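Local atomic coordinates of LbaCas13a H328A (C2c2) (PDB entry 5WLH), a protein that binds a CRISPR precursor RNA and, as an RNA-targeting Cas13a nuclease that cleaves at adenosine, probably uses it to find the RNA it cuts. Residues Val637-Lys642 with Ser970-Gly975; Pro915-His920 with Ile1114-Gln1119; Ile995-Asp1000 with Phe1052-Thr1057; Asn1038-Leu1043 with Asp1107-Ser1112. All coordinates share one frame; numbering follows the deposited sequence.

Contact 1 of 4, residues Val637-Lys642 with Ser970-Gly975; sequences VVMKDK and SVKLCG. With nucleotides of chain B.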
# COMPACT_ATOMS: atom_id res chain seq x y z
N VAL A 637 -10.88 33.67 -11.34
CA VAL A 637 -10.36 33.91 -12.68
C VAL A 637 -9.85 32.61 -13.29
O VAL A 637 -10.12 32.30 -14.46
CB VAL A 637 -9.26 34.98 -12.66
CG1 VAL A 637 -8.72 35.22 -14.06
CG2 VAL A 637 -9.78 36.28 -12.05
N VAL A 638 -9.09 31.83 -12.51
CA VAL A 638 -8.53 30.58 -13.01
C VAL A 638 -9.64 29.62 -13.42
O VAL A 638 -9.57 28.96 -14.47
CB VAL A 638 -7.62 29.94 -11.95
CG1 VAL A 638 -7.23 28.53 -12.37
CG2 VAL A 638 -6.40 30.79 -11.70
N MET A 639 -10.67 29.49 -12.58
CA MET A 639 -11.71 28.51 -12.86
C MET A 639 -12.54 28.93 -14.07
O MET A 639 -12.91 28.09 -14.89
CB MET A 639 -12.59 28.30 -11.63
CG MET A 639 -11.84 27.68 -10.43
SD MET A 639 -10.74 26.31 -10.87
CE MET A 639 -11.95 25.06 -11.31
N LYS A 640 -12.83 30.24 -14.20
CA LYS A 640 -13.54 30.69 -15.39
C LYS A 640 -12.66 30.56 -16.63
O LYS A 640 -13.15 30.21 -17.71
CB LYS A 640 -14.02 32.14 -15.21
CG LYS A 640 -13.26 33.17 -16.05
CD LYS A 640 -13.75 34.59 -15.84
CE LYS A 640 -12.72 35.59 -16.37
NZ LYS A 640 -12.20 35.19 -17.71
N ASP A 641 -11.36 30.79 -16.49
CA ASP A 641 -10.45 30.62 -17.62
C ASP A 641 -10.39 29.17 -18.08
O ASP A 641 -10.20 28.92 -19.27
CB ASP A 641 -9.05 31.11 -17.25
CG ASP A 641 -8.93 32.62 -17.30
OD1 ASP A 641 -9.93 33.28 -17.68
OD2 ASP A 641 -7.84 33.13 -16.94
N LYS A 642 -10.58 28.21 -17.18
CA LYS A 642 -10.62 26.81 -17.62
C LYS A 642 -11.85 26.52 -18.46
O LYS A 642 -11.79 25.68 -19.37
CB LYS A 642 -10.57 25.86 -16.42
CG LYS A 642 -9.33 26.02 -15.58
CD LYS A 642 -9.27 24.98 -14.48
CE LYS A 642 -8.81 23.65 -15.04
NZ LYS A 642 -8.53 22.67 -13.94
N SER A 970 -4.01 24.31 -4.33
CA SER A 970 -2.74 23.91 -4.94
C SER A 970 -2.95 23.04 -6.18
O SER A 970 -2.30 23.24 -7.20
CB SER A 970 -1.87 23.19 -3.91
OG SER A 970 -1.37 24.11 -2.98
N VAL A 971 -3.86 22.06 -6.10
CA VAL A 971 -4.11 21.21 -7.27
C VAL A 971 -4.39 22.08 -8.49
O VAL A 971 -3.79 21.92 -9.56
CB VAL A 971 -5.29 20.25 -7.01
CG1 VAL A 971 -5.68 19.51 -8.31
CG2 VAL A 971 -4.95 19.26 -5.92
N LYS A 972 -5.29 23.05 -8.32
CA LYS A 972 -5.72 23.89 -9.44
C LYS A 972 -4.59 24.79 -9.91
O LYS A 972 -4.31 24.89 -11.11
CB LYS A 972 -6.94 24.71 -9.01
CG LYS A 972 -8.22 23.87 -8.91
CD LYS A 972 -9.20 24.45 -7.92
CE LYS A 972 -10.59 23.80 -8.04
NZ LYS A 972 -11.47 24.17 -6.87
N LEU A 973 -3.88 25.42 -8.96
CA LEU A 973 -2.85 26.38 -9.34
C LEU A 973 -1.56 25.70 -9.81
O LEU A 973 -0.85 26.26 -10.66
CB LEU A 973 -2.59 27.33 -8.18
CG LEU A 973 -3.76 28.28 -7.82
CD1 LEU A 973 -3.33 29.33 -6.83
CD2 LEU A 973 -4.30 28.97 -9.08
N CYS A 974 -1.23 24.52 -9.29
CA CYS A 974 -0.05 23.81 -9.79
C CYS A 974 -0.19 23.50 -11.27
O CYS A 974 0.81 23.48 -12.00
CB CYS A 974 0.18 22.53 -9.00
SG CYS A 974 0.72 22.90 -7.30
N GLY A 975 -1.41 23.26 -11.72
CA GLY A 975 -1.65 22.97 -13.12
C GLY A 975 -1.95 24.18 -13.97
O GLY A 975 -2.29 24.03 -15.15
P A B 36 -8.24 19.21 -14.98
OP1 A B 36 -8.54 20.57 -15.46
OP2 A B 36 -9.32 18.33 -14.48
O5' A B 36 -7.48 18.39 -16.11
C5' A B 36 -8.14 18.09 -17.33
C4' A B 36 -7.24 18.37 -18.50
O4' A B 36 -6.89 19.78 -18.53
C3' A B 36 -5.92 17.63 -18.50
O3' A B 36 -5.54 17.54 -19.88
C2' A B 36 -5.00 18.62 -17.78
O2' A B 36 -3.62 18.41 -17.98
C1' A B 36 -5.48 19.94 -18.38
N9 A B 36 -5.29 21.14 -17.58
C8 A B 36 -5.45 21.33 -16.23
N7 A B 36 -5.28 22.58 -15.86
C5 A B 36 -5.02 23.25 -17.05
C6 A B 36 -4.76 24.60 -17.36
N6 A B 36 -4.70 25.57 -16.43
N1 A B 36 -4.55 24.93 -18.65
C2 A B 36 -4.60 23.97 -19.58
N3 A B 36 -4.85 22.67 -19.42
C4 A B 36 -5.05 22.38 -18.12
P U B 35 -9.90 16.68 -10.79
OP1 U B 35 -9.90 16.32 -9.35
OP2 U B 35 -10.88 17.72 -11.16
O5' U B 35 -8.46 17.15 -11.25
C5' U B 35 -7.98 18.45 -10.98
C4' U B 35 -6.64 18.63 -11.64
O4' U B 35 -5.70 17.69 -11.08
C3' U B 35 -6.63 18.31 -13.13
O3' U B 35 -7.10 19.41 -13.88
C2' U B 35 -5.17 17.97 -13.39
O2' U B 35 -4.41 19.15 -13.58
C1' U B 35 -4.76 17.31 -12.06
N1 U B 35 -4.76 15.84 -12.17
C2 U B 35 -3.63 15.27 -12.71
O2 U B 35 -2.66 15.93 -13.05
N3 U B 35 -3.66 13.91 -12.82
C4 U B 35 -4.71 13.08 -12.48
O4 U B 35 -4.57 11.87 -12.67
C5 U B 35 -5.85 13.74 -11.93
C6 U B 35 -5.84 15.07 -11.80
O HOH W 1 -5.84 23.34 -13.38
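Met639 and Lys972 meet where helix 635-645 packs against the last turn of helix 960-974, a helix-helix contact laid along the bound guide RNA. The two chains cross at about a right angle: Met639 SD and CE both lie 3.8 Å from Lys972 CE, because the methionine is folded at both chi2 and chi3 while the lysine runs extended. Lys972 NZ goes on to a salt bridge with Asp968, leaving the aliphatic part of the chain to pack. Beside this pair, Val638 CG2 touches Leu973 CD2 at 3.8 Å, two branched ends meeting obliquely in a buried apolar patch.

Lys642 adds a polar layer. A bend at chi3 (79°) swings its ammonium toward the RNA, where NZ donates to A36 of chain B OP1 at 2.6 Å. The same NZ gives a second bond, of 2.8 Å, to a water that in turn donates to Lys972 O, so one ammonium joins phosphate and helix end. With a leucine at Lys642, the A36 phosphate would probably be left without this cationic mate and the water without one of its anchors. Further out, Val971 CG1 packs on the sugar of U35 of chain B. Past the helix end, Gly975 O comes within 3.1 Å of A36 of chain B N6.

Contact 2 of 4, residues Pro915-His920 with Ile1114-Gln1119; sequences PAQANH and IADELQ. With nucleotides of chain B.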
# COMPACT_ATOMS: atom_id res chain seq x y z
N PRO A 915 0.91 18.84 -10.23
CA PRO A 915 -0.55 18.73 -10.15
C PRO A 915 -1.01 17.33 -9.82
O PRO A 915 -1.95 17.15 -9.04
CB PRO A 915 -1.03 19.15 -11.55
CG PRO A 915 0.09 19.94 -12.13
CD PRO A 915 1.36 19.45 -11.50
N ALA A 916 -0.38 16.31 -10.42
CA ALA A 916 -0.79 14.94 -10.14
C ALA A 916 -0.51 14.58 -8.70
O ALA A 916 -1.29 13.88 -8.06
CB ALA A 916 -0.07 13.98 -11.08
N GLN A 917 0.63 15.03 -8.17
CA GLN A 917 0.96 14.75 -6.79
C GLN A 917 0.01 15.47 -5.85
O GLN A 917 -0.46 14.88 -4.87
CB GLN A 917 2.39 15.15 -6.48
CG GLN A 917 3.38 14.21 -7.10
CD GLN A 917 4.76 14.69 -6.91
OE1 GLN A 917 5.01 15.90 -6.89
NE2 GLN A 917 5.68 13.75 -6.74
N ALA A 918 -0.31 16.73 -6.13
CA ALA A 918 -1.24 17.44 -5.26
C ALA A 918 -2.60 16.76 -5.27
O ALA A 918 -3.26 16.64 -4.23
CB ALA A 918 -1.37 18.91 -5.69
N ASN A 919 -3.03 16.29 -6.45
CA ASN A 919 -4.29 15.56 -6.55
C ASN A 919 -4.24 14.29 -5.70
O ASN A 919 -5.21 13.96 -5.00
CB ASN A 919 -4.58 15.21 -8.02
CG ASN A 919 -5.85 14.38 -8.17
OD1 ASN A 919 -6.95 14.89 -8.02
ND2 ASN A 919 -5.70 13.08 -8.49
N HIS A 920 -3.13 13.56 -5.79
CA HIS A 920 -2.97 12.37 -4.95
C HIS A 920 -3.00 12.72 -3.46
O HIS A 920 -3.63 12.02 -2.66
CB HIS A 920 -1.64 11.68 -5.27
CG HIS A 920 -1.63 10.91 -6.55
ND1 HIS A 920 -2.71 10.18 -7.00
CD2 HIS A 920 -0.64 10.71 -7.46
CE1 HIS A 920 -2.40 9.59 -8.15
NE2 HIS A 920 -1.15 9.89 -8.44
N ILE A 1114 5.53 8.07 -13.42
CA ILE A 1114 5.89 6.71 -13.02
C ILE A 1114 7.12 6.76 -12.13
O ILE A 1114 7.18 6.08 -11.10
CB ILE A 1114 6.11 5.80 -14.24
CG1 ILE A 1114 4.76 5.49 -14.89
CG2 ILE A 1114 6.76 4.50 -13.81
CD1 ILE A 1114 4.84 4.91 -16.32
N ALA A 1115 8.11 7.57 -12.51
CA ALA A 1115 9.29 7.75 -11.68
C ALA A 1115 8.92 8.35 -10.33
O ALA A 1115 9.41 7.90 -9.28
CB ALA A 1115 10.30 8.64 -12.40
N ASP A 1116 8.04 9.35 -10.33
CA ASP A 1116 7.56 9.89 -9.05
C ASP A 1116 6.88 8.81 -8.21
O ASP A 1116 6.97 8.83 -6.98
CB ASP A 1116 6.58 11.03 -9.28
CG ASP A 1116 7.26 12.29 -9.76
OD1 ASP A 1116 8.49 12.40 -9.61
OD2 ASP A 1116 6.53 13.17 -10.28
N GLU A 1117 6.12 7.92 -8.85
CA GLU A 1117 5.47 6.87 -8.06
C GLU A 1117 6.48 5.85 -7.55
O GLU A 1117 6.35 5.36 -6.42
CB GLU A 1117 4.39 6.16 -8.87
CG GLU A 1117 3.21 7.04 -9.18
CD GLU A 1117 2.27 6.42 -10.18
OE1 GLU A 1117 2.39 5.20 -10.45
OE2 GLU A 1117 1.40 7.15 -10.71
N LEU A 1118 7.47 5.49 -8.36
CA LEU A 1118 8.51 4.61 -7.86
C LEU A 1118 9.30 5.26 -6.73
O LEU A 1118 9.61 4.62 -5.72
CB LEU A 1118 9.47 4.21 -8.98
CG LEU A 1118 8.79 3.39 -10.07
CD1 LEU A 1118 9.74 3.27 -11.25
CD2 LEU A 1118 8.40 2.01 -9.54
N GLN A 1119 9.62 6.55 -6.89
CA GLN A 1119 10.40 7.24 -5.87
C GLN A 1119 9.55 7.49 -4.64
O GLN A 1119 10.02 7.36 -3.51
CB GLN A 1119 10.90 8.58 -6.43
CG GLN A 1119 11.55 9.50 -5.41
CD GLN A 1119 12.92 9.06 -4.98
OE1 GLN A 1119 13.33 7.92 -5.21
NE2 GLN A 1119 13.66 9.96 -4.35
P U B 35 -9.90 16.68 -10.79
OP1 U B 35 -9.90 16.32 -9.35
OP2 U B 35 -10.88 17.72 -11.16
O5' U B 35 -8.46 17.15 -11.25
C5' U B 35 -7.98 18.45 -10.98
C4' U B 35 -6.64 18.63 -11.64
O4' U B 35 -5.70 17.69 -11.08
C3' U B 35 -6.63 18.31 -13.13
O3' U B 35 -7.10 19.41 -13.88
C2' U B 35 -5.17 17.97 -13.39
O2' U B 35 -4.41 19.15 -13.58
C1' U B 35 -4.76 17.31 -12.06
N1 U B 35 -4.76 15.84 -12.17
C2 U B 35 -3.63 15.27 -12.71
O2 U B 35 -2.66 15.93 -13.05
N3 U B 35 -3.66 13.91 -12.82
C4 U B 35 -4.71 13.08 -12.48
O4 U B 35 -4.57 11.87 -12.67
C5 U B 35 -5.85 13.74 -11.93
C6 U B 35 -5.84 15.07 -11.80
O HOH W 2 0.91 9.60 -10.24
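Glu1117 OE2 and His920 NE2 share one water, which donates to the carboxylate oxygen at 2.5 Å and lies 2.8 Å from the ring nitrogen. It bridges the first turns of helix 915-941 to the long helix 1106-1145, a helix-helix contact with little direct touching. The water sits at the edge of the imidazole, in its plane, and spans a separation of 4.4 Å between His920 NE2 and Glu1117 OE2. The other carboxylate oxygen, OE1, is bonded to His1295, which would help to fix the rotation of the carboxylate.

One turn away, Gln917 reaches across to Asp1116. The two side chains cross at about a right angle, yet their amide and carboxylate planes are only 23° apart; Gln917 NE2 stays 3.7 Å from Asp1116 OD2, a contact rather than a bond. Phe508 of helix 486-517 touches both residues, and Tyr505 of the same helix packs on His920.

Another flank of helix 915-941 serves the RNA. Asn919, with CG anti to the backbone N (chi1 177°), lays its amide against the uracil of U35 of chain B, and Ala916 CB approaches O2 of that base. Asn919 ND2 comes to 3.5 Å from U35 of chain B C5.

Contact 3 of 4, residues Ile995-Asp1000 with Phe1052-Thr1057; sequences ISSYLD and FLEKIT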
# COMPACT_ATOMS: atom_id res chain seq x y z
N ILE A 995 13.67 23.29 -25.07
CA ILE A 995 12.82 22.41 -25.87
C ILE A 995 13.66 21.37 -26.61
O ILE A 995 13.23 20.23 -26.79
CB ILE A 995 11.97 23.24 -26.84
CG1 ILE A 995 11.07 24.21 -26.07
CG2 ILE A 995 11.16 22.35 -27.76
CD1 ILE A 995 10.61 25.39 -26.88
N SER A 996 14.87 21.75 -27.03
CA SER A 996 15.75 20.85 -27.76
C SER A 996 16.20 19.65 -26.94
O SER A 996 16.72 18.70 -27.51
CB SER A 996 16.99 21.62 -28.26
OG SER A 996 17.84 22.02 -27.20
N SER A 997 16.00 19.67 -25.62
CA SER A 997 16.27 18.47 -24.83
C SER A 997 15.30 17.35 -25.17
O SER A 997 15.63 16.17 -25.01
CB SER A 997 16.20 18.77 -23.34
OG SER A 997 16.69 20.07 -23.05
N TYR A 998 14.09 17.69 -25.62
CA TYR A 998 13.04 16.72 -25.85
C TYR A 998 12.56 16.66 -27.29
O TYR A 998 11.80 15.74 -27.63
CB TYR A 998 11.84 17.02 -24.93
CG TYR A 998 12.26 17.12 -23.48
CD1 TYR A 998 12.83 16.03 -22.84
CD2 TYR A 998 12.10 18.30 -22.77
CE1 TYR A 998 13.23 16.11 -21.52
CE2 TYR A 998 12.49 18.38 -21.43
CZ TYR A 998 13.05 17.28 -20.82
OH TYR A 998 13.45 17.34 -19.50
N LEU A 999 12.98 17.60 -28.13
CA LEU A 999 12.55 17.67 -29.52
C LEU A 999 13.77 17.91 -30.39
O LEU A 999 14.53 18.85 -30.16
CB LEU A 999 11.53 18.79 -29.72
CG LEU A 999 11.15 19.14 -31.16
CD1 LEU A 999 10.37 18.00 -31.80
CD2 LEU A 999 10.35 20.42 -31.17
N ASP A 1000 13.94 17.06 -31.40
CA ASP A 1000 14.98 17.26 -32.41
C ASP A 1000 14.38 18.09 -33.54
O ASP A 1000 13.91 17.58 -34.55
CB ASP A 1000 15.50 15.92 -32.90
CG ASP A 1000 16.67 16.05 -33.85
OD1 ASP A 1000 17.05 17.20 -34.19
OD2 ASP A 1000 17.22 15.01 -34.25
N PHE A 1052 17.20 12.82 -16.16
CA PHE A 1052 16.55 11.51 -16.15
C PHE A 1052 15.69 11.31 -17.39
O PHE A 1052 15.82 10.29 -18.09
CB PHE A 1052 15.71 11.38 -14.87
CG PHE A 1052 14.69 10.29 -14.93
CD1 PHE A 1052 15.06 8.97 -14.75
CD2 PHE A 1052 13.35 10.58 -15.13
CE1 PHE A 1052 14.12 7.95 -14.78
CE2 PHE A 1052 12.40 9.57 -15.17
CZ PHE A 1052 12.80 8.25 -15.00
N LEU A 1053 14.82 12.27 -17.69
CA LEU A 1053 13.94 12.14 -18.85
C LEU A 1053 14.74 12.02 -20.14
O LEU A 1053 14.42 11.20 -21.00
CB LEU A 1053 12.98 13.32 -18.93
CG LEU A 1053 11.88 13.28 -17.86
CD1 LEU A 1053 11.22 14.63 -17.76
CD2 LEU A 1053 10.85 12.20 -18.19
N GLU A 1054 15.81 12.81 -20.28
CA GLU A 1054 16.68 12.69 -21.45
C GLU A 1054 17.34 11.32 -21.54
O GLU A 1054 17.59 10.81 -22.64
CB GLU A 1054 17.77 13.76 -21.44
CG GLU A 1054 17.26 15.18 -21.51
CD GLU A 1054 18.33 16.19 -21.15
OE1 GLU A 1054 19.25 15.84 -20.38
OE2 GLU A 1054 18.27 17.34 -21.62
N LYS A 1055 17.63 10.70 -20.39
CA LYS A 1055 18.31 9.41 -20.40
C LYS A 1055 17.38 8.24 -20.70
O LYS A 1055 17.85 7.18 -21.11
CB LYS A 1055 19.01 9.18 -19.06
CG LYS A 1055 20.35 9.93 -18.93
CD LYS A 1055 20.80 10.06 -17.48
CE LYS A 1055 21.91 11.09 -17.34
NZ LYS A 1055 23.10 10.73 -18.16
N ILE A 1056 16.07 8.39 -20.50
CA ILE A 1056 15.18 7.24 -20.64
C ILE A 1056 14.28 7.34 -21.85
O ILE A 1056 13.55 6.38 -22.13
CB ILE A 1056 14.35 7.02 -19.36
CG1 ILE A 1056 13.45 8.22 -19.10
CG2 ILE A 1056 15.28 6.73 -18.16
CD1 ILE A 1056 12.01 7.85 -18.79
N THR A 1057 14.29 8.45 -22.57
CA THR A 1057 13.47 8.61 -23.76
C THR A 1057 14.33 9.06 -24.93
O THR A 1057 15.48 9.47 -24.77
CB THR A 1057 12.34 9.63 -23.54
OG1 THR A 1057 12.92 10.87 -23.10
CG2 THR A 1057 11.38 9.13 -22.50
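Glu1054 reaches from the last turns of helix 1050-1056 to Ser997 and Tyr998, packing a helix end on the loop that follows helix 988-995. Beyond CB, where CG is set anti to the carbonyl carbon (chi1 -63°), the chain runs extended. CG meets Tyr998 CE1 at 4.1 Å and passes Ser997 O; CD lies 4.0 Å from Ser997 CB; and OE2 presses closely on that same CB. Ser997 OG is also near OE2, but at a poor angle for bonding, and its hydrogen bond goes to Tyr994 O instead. OE2 is held by a salt bridge to Arg1050. With an alanine at Glu1054, Arg1050 would probably lose its carboxylate mate and a gap would open beside Ser997 CB.

Tyr998 completes the apolar side. Ser997 CB stands 4.0 Å above the ring plane, over its centre, while CE1 touches Leu1053 CB at 3.8 Å and the hydroxyl lies against Leu1053 CD1. Helix 1106-1145 backs this patch through Leu1108, which packs on the tyrosine.

At the helix end, apart from a weak bond from Thr1057 N, Leu1053 O takes two donors, from opposite faces of its plane: Ile1056 N, and Thr1057 OG1 at 2.6 Å, the hydroxyl standing 37° out of that plane.

Contact 4 of 4, residues Asn1038-Leu1043 with Asp1107-Ser1112; sequences NRNIIL and DLMDYS. With nucleotides of chain B.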
# COMPACT_ATOMS: atom_id res chain seq x y z
N ASN A 1038 4.70 25.43 -24.12
CA ASN A 1038 4.23 24.05 -24.03
C ASN A 1038 4.07 23.67 -22.56
O ASN A 1038 5.06 23.58 -21.82
CB ASN A 1038 5.18 23.10 -24.75
CG ASN A 1038 4.64 21.68 -24.80
OD1 ASN A 1038 4.63 20.98 -23.78
ND2 ASN A 1038 4.18 21.26 -25.98
N ARG A 1039 2.82 23.42 -22.17
CA ARG A 1039 2.47 23.07 -20.80
C ARG A 1039 3.31 21.92 -20.25
O ARG A 1039 3.81 21.98 -19.12
CB ARG A 1039 0.99 22.72 -20.78
CG ARG A 1039 0.45 22.57 -19.44
CD ARG A 1039 -1.02 22.86 -19.44
NE ARG A 1039 -1.49 22.73 -18.08
CZ ARG A 1039 -1.67 21.55 -17.51
NH1 ARG A 1039 -1.47 20.44 -18.23
NH2 ARG A 1039 -2.08 21.47 -16.26
N ASN A 1040 3.45 20.85 -21.03
CA ASN A 1040 4.17 19.68 -20.54
C ASN A 1040 5.67 19.96 -20.39
O ASN A 1040 6.32 19.42 -19.49
CB ASN A 1040 3.93 18.49 -21.47
CG ASN A 1040 2.47 18.06 -21.48
OD1 ASN A 1040 1.74 18.25 -20.50
ND2 ASN A 1040 2.04 17.48 -22.58
N ILE A 1041 6.23 20.78 -21.27
CA ILE A 1041 7.63 21.16 -21.14
C ILE A 1041 7.84 21.92 -19.84
O ILE A 1041 8.79 21.66 -19.09
CB ILE A 1041 8.09 21.97 -22.36
CG1 ILE A 1041 8.08 21.10 -23.62
CG2 ILE A 1041 9.48 22.56 -22.12
CD1 ILE A 1041 9.23 20.16 -23.73
N ILE A 1042 6.97 22.89 -19.55
CA ILE A 1042 7.15 23.69 -18.34
C ILE A 1042 6.91 22.83 -17.10
O ILE A 1042 7.65 22.91 -16.11
CB ILE A 1042 6.25 24.94 -18.36
CG1 ILE A 1042 6.88 26.03 -19.23
CG2 ILE A 1042 6.13 25.53 -16.97
CD1 ILE A 1042 6.84 25.79 -20.68
N LEU A 1043 5.88 21.96 -17.13
CA LEU A 1043 5.64 21.08 -15.99
C LEU A 1043 6.82 20.15 -15.75
O LEU A 1043 7.17 19.85 -14.61
CB LEU A 1043 4.35 20.29 -16.20
CG LEU A 1043 3.05 21.07 -16.09
CD1 LEU A 1043 1.89 20.18 -16.49
CD2 LEU A 1043 2.83 21.64 -14.68
N ASP A 1107 3.82 11.65 -23.20
CA ASP A 1107 4.52 10.46 -22.73
C ASP A 1107 5.58 10.84 -21.72
O ASP A 1107 5.81 10.11 -20.74
CB ASP A 1107 5.13 9.70 -23.91
CG ASP A 1107 6.17 10.52 -24.69
OD1 ASP A 1107 6.08 11.77 -24.72
OD2 ASP A 1107 7.07 9.89 -25.28
N LEU A 1108 6.23 11.99 -21.92
CA LEU A 1108 7.18 12.51 -20.94
C LEU A 1108 6.54 12.66 -19.56
O LEU A 1108 7.13 12.27 -18.54
CB LEU A 1108 7.70 13.88 -21.40
CG LEU A 1108 8.90 14.01 -22.32
CD1 LEU A 1108 9.30 15.47 -22.38
CD2 LEU A 1108 10.06 13.15 -21.83
N MET A 1109 5.36 13.28 -19.52
CA MET A 1109 4.64 13.43 -18.26
C MET A 1109 4.35 12.07 -17.64
O MET A 1109 4.46 11.90 -16.42
CB MET A 1109 3.33 14.18 -18.49
CG MET A 1109 3.52 15.52 -19.15
SD MET A 1109 4.58 16.55 -18.14
CE MET A 1109 3.52 16.78 -16.72
N ASP A 1110 3.96 11.11 -18.48
CA ASP A 1110 3.71 9.75 -18.01
C ASP A 1110 4.95 9.16 -17.36
O ASP A 1110 4.88 8.65 -16.23
CB ASP A 1110 3.25 8.87 -19.19
CG ASP A 1110 2.36 7.73 -18.76
OD1 ASP A 1110 2.13 7.54 -17.55
OD2 ASP A 1110 1.89 6.99 -19.65
N TYR A 1111 6.10 9.22 -18.04
CA TYR A 1111 7.31 8.66 -17.45
C TYR A 1111 7.68 9.39 -16.16
O TYR A 1111 8.15 8.76 -15.20
CB TYR A 1111 8.47 8.72 -18.44
CG TYR A 1111 8.17 7.97 -19.71
CD1 TYR A 1111 7.59 6.71 -19.67
CD2 TYR A 1111 8.42 8.53 -20.95
CE1 TYR A 1111 7.30 6.02 -20.83
CE2 TYR A 1111 8.12 7.85 -22.12
CZ TYR A 1111 7.57 6.60 -22.05
OH TYR A 1111 7.28 5.93 -23.21
N SER A 1112 7.50 10.71 -16.12
CA SER A 1112 7.83 11.45 -14.90
C SER A 1112 6.96 11.00 -13.74
O SER A 1112 7.44 10.83 -12.61
CB SER A 1112 7.67 12.95 -15.10
OG SER A 1112 8.45 13.37 -16.19
P A B 36 -8.24 19.21 -14.98
OP1 A B 36 -8.54 20.57 -15.46
OP2 A B 36 -9.32 18.33 -14.48
O5' A B 36 -7.48 18.39 -16.11
C5' A B 36 -8.14 18.09 -17.33
C4' A B 36 -7.24 18.37 -18.50
O4' A B 36 -6.89 19.78 -18.53
C3' A B 36 -5.92 17.63 -18.50
O3' A B 36 -5.54 17.54 -19.88
C2' A B 36 -5.00 18.62 -17.78
O2' A B 36 -3.62 18.41 -17.98
C1' A B 36 -5.48 19.94 -18.38
N9 A B 36 -5.29 21.14 -17.58
C8 A B 36 -5.45 21.33 -16.23
N7 A B 36 -5.28 22.58 -15.86
C5 A B 36 -5.02 23.25 -17.05
C6 A B 36 -4.76 24.60 -17.36
N6 A B 36 -4.70 25.57 -16.43
N1 A B 36 -4.55 24.93 -18.65
C2 A B 36 -4.60 23.97 -19.58
N3 A B 36 -4.85 22.67 -19.42
C4 A B 36 -5.05 22.38 -18.12
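Met1109 folds twice, at chi2 (-60°) and chi3 (-66°), and thereby touches Asn1040 and Leu1043 with every atom beyond CB. CG lies 3.5 Å from Asn1040 OD1, the sulfur is 3.6 Å from the backbone Asn1040 O, and the methyl CE rests on Leu1043 CB at 3.6 Å. The methionine meets the asparagine obliquely and the leucine at about a right angle, so that it spans two residues one helical turn apart. Asn1040 presents its oxygen side to Met1109 while ND2 is bonded to Glu1104 O, which would hold the amide against flipping.

The setting is a short N-capped helix, 1039-1047, packed against the start of helix 1106-1145. Asn1038 is the N-cap: its OD1 accepts from Ile1041 N at 3.0 Å, the donor tilted modestly from the carbonyl plane. The next residue, Arg1039, turns to the RNA. Its guanidinium lies between two neighbours, with A36 of chain B C4 3.4 Å above one face and Leu1043 CD1 against the opposite one, so the leucine that receives Met1109 also backs the arginine. NH1 makes a weak bond to A36 of chain B O2', and NH2 donates to Gly975 O. On the partner helix, Ser1112 OG bonds to Leu1108 O at 2.9 Å, approaching from the face opposite that used by Ser1112 N.

How the contacts relate
From the N terminus, 637-642 opens contact 1 and 915-920 opens contact 2; 970-975 then closes contact 1, so these two cross. The loop that contact 2 will close contains contacts 3 and 4 whole. Within it 995-1000 opens contact 3, 1038-1043 opens contact 4, 1052-1057 closes contact 3 and 1107-1112 closes contact 4, a second crossing. Finally 1114-1119 closes contact 2, on the same long helix, 1106-1145, that contact 4 uses. Contacts 3 and 4 have centres about 11 Å apart and interlock through Tyr998 on Ile1041, whereas contacts 1 and 3 do not touch. Contacts 1, 2 and 4 tie five helices together, four of which border U35 or A36 of chain B.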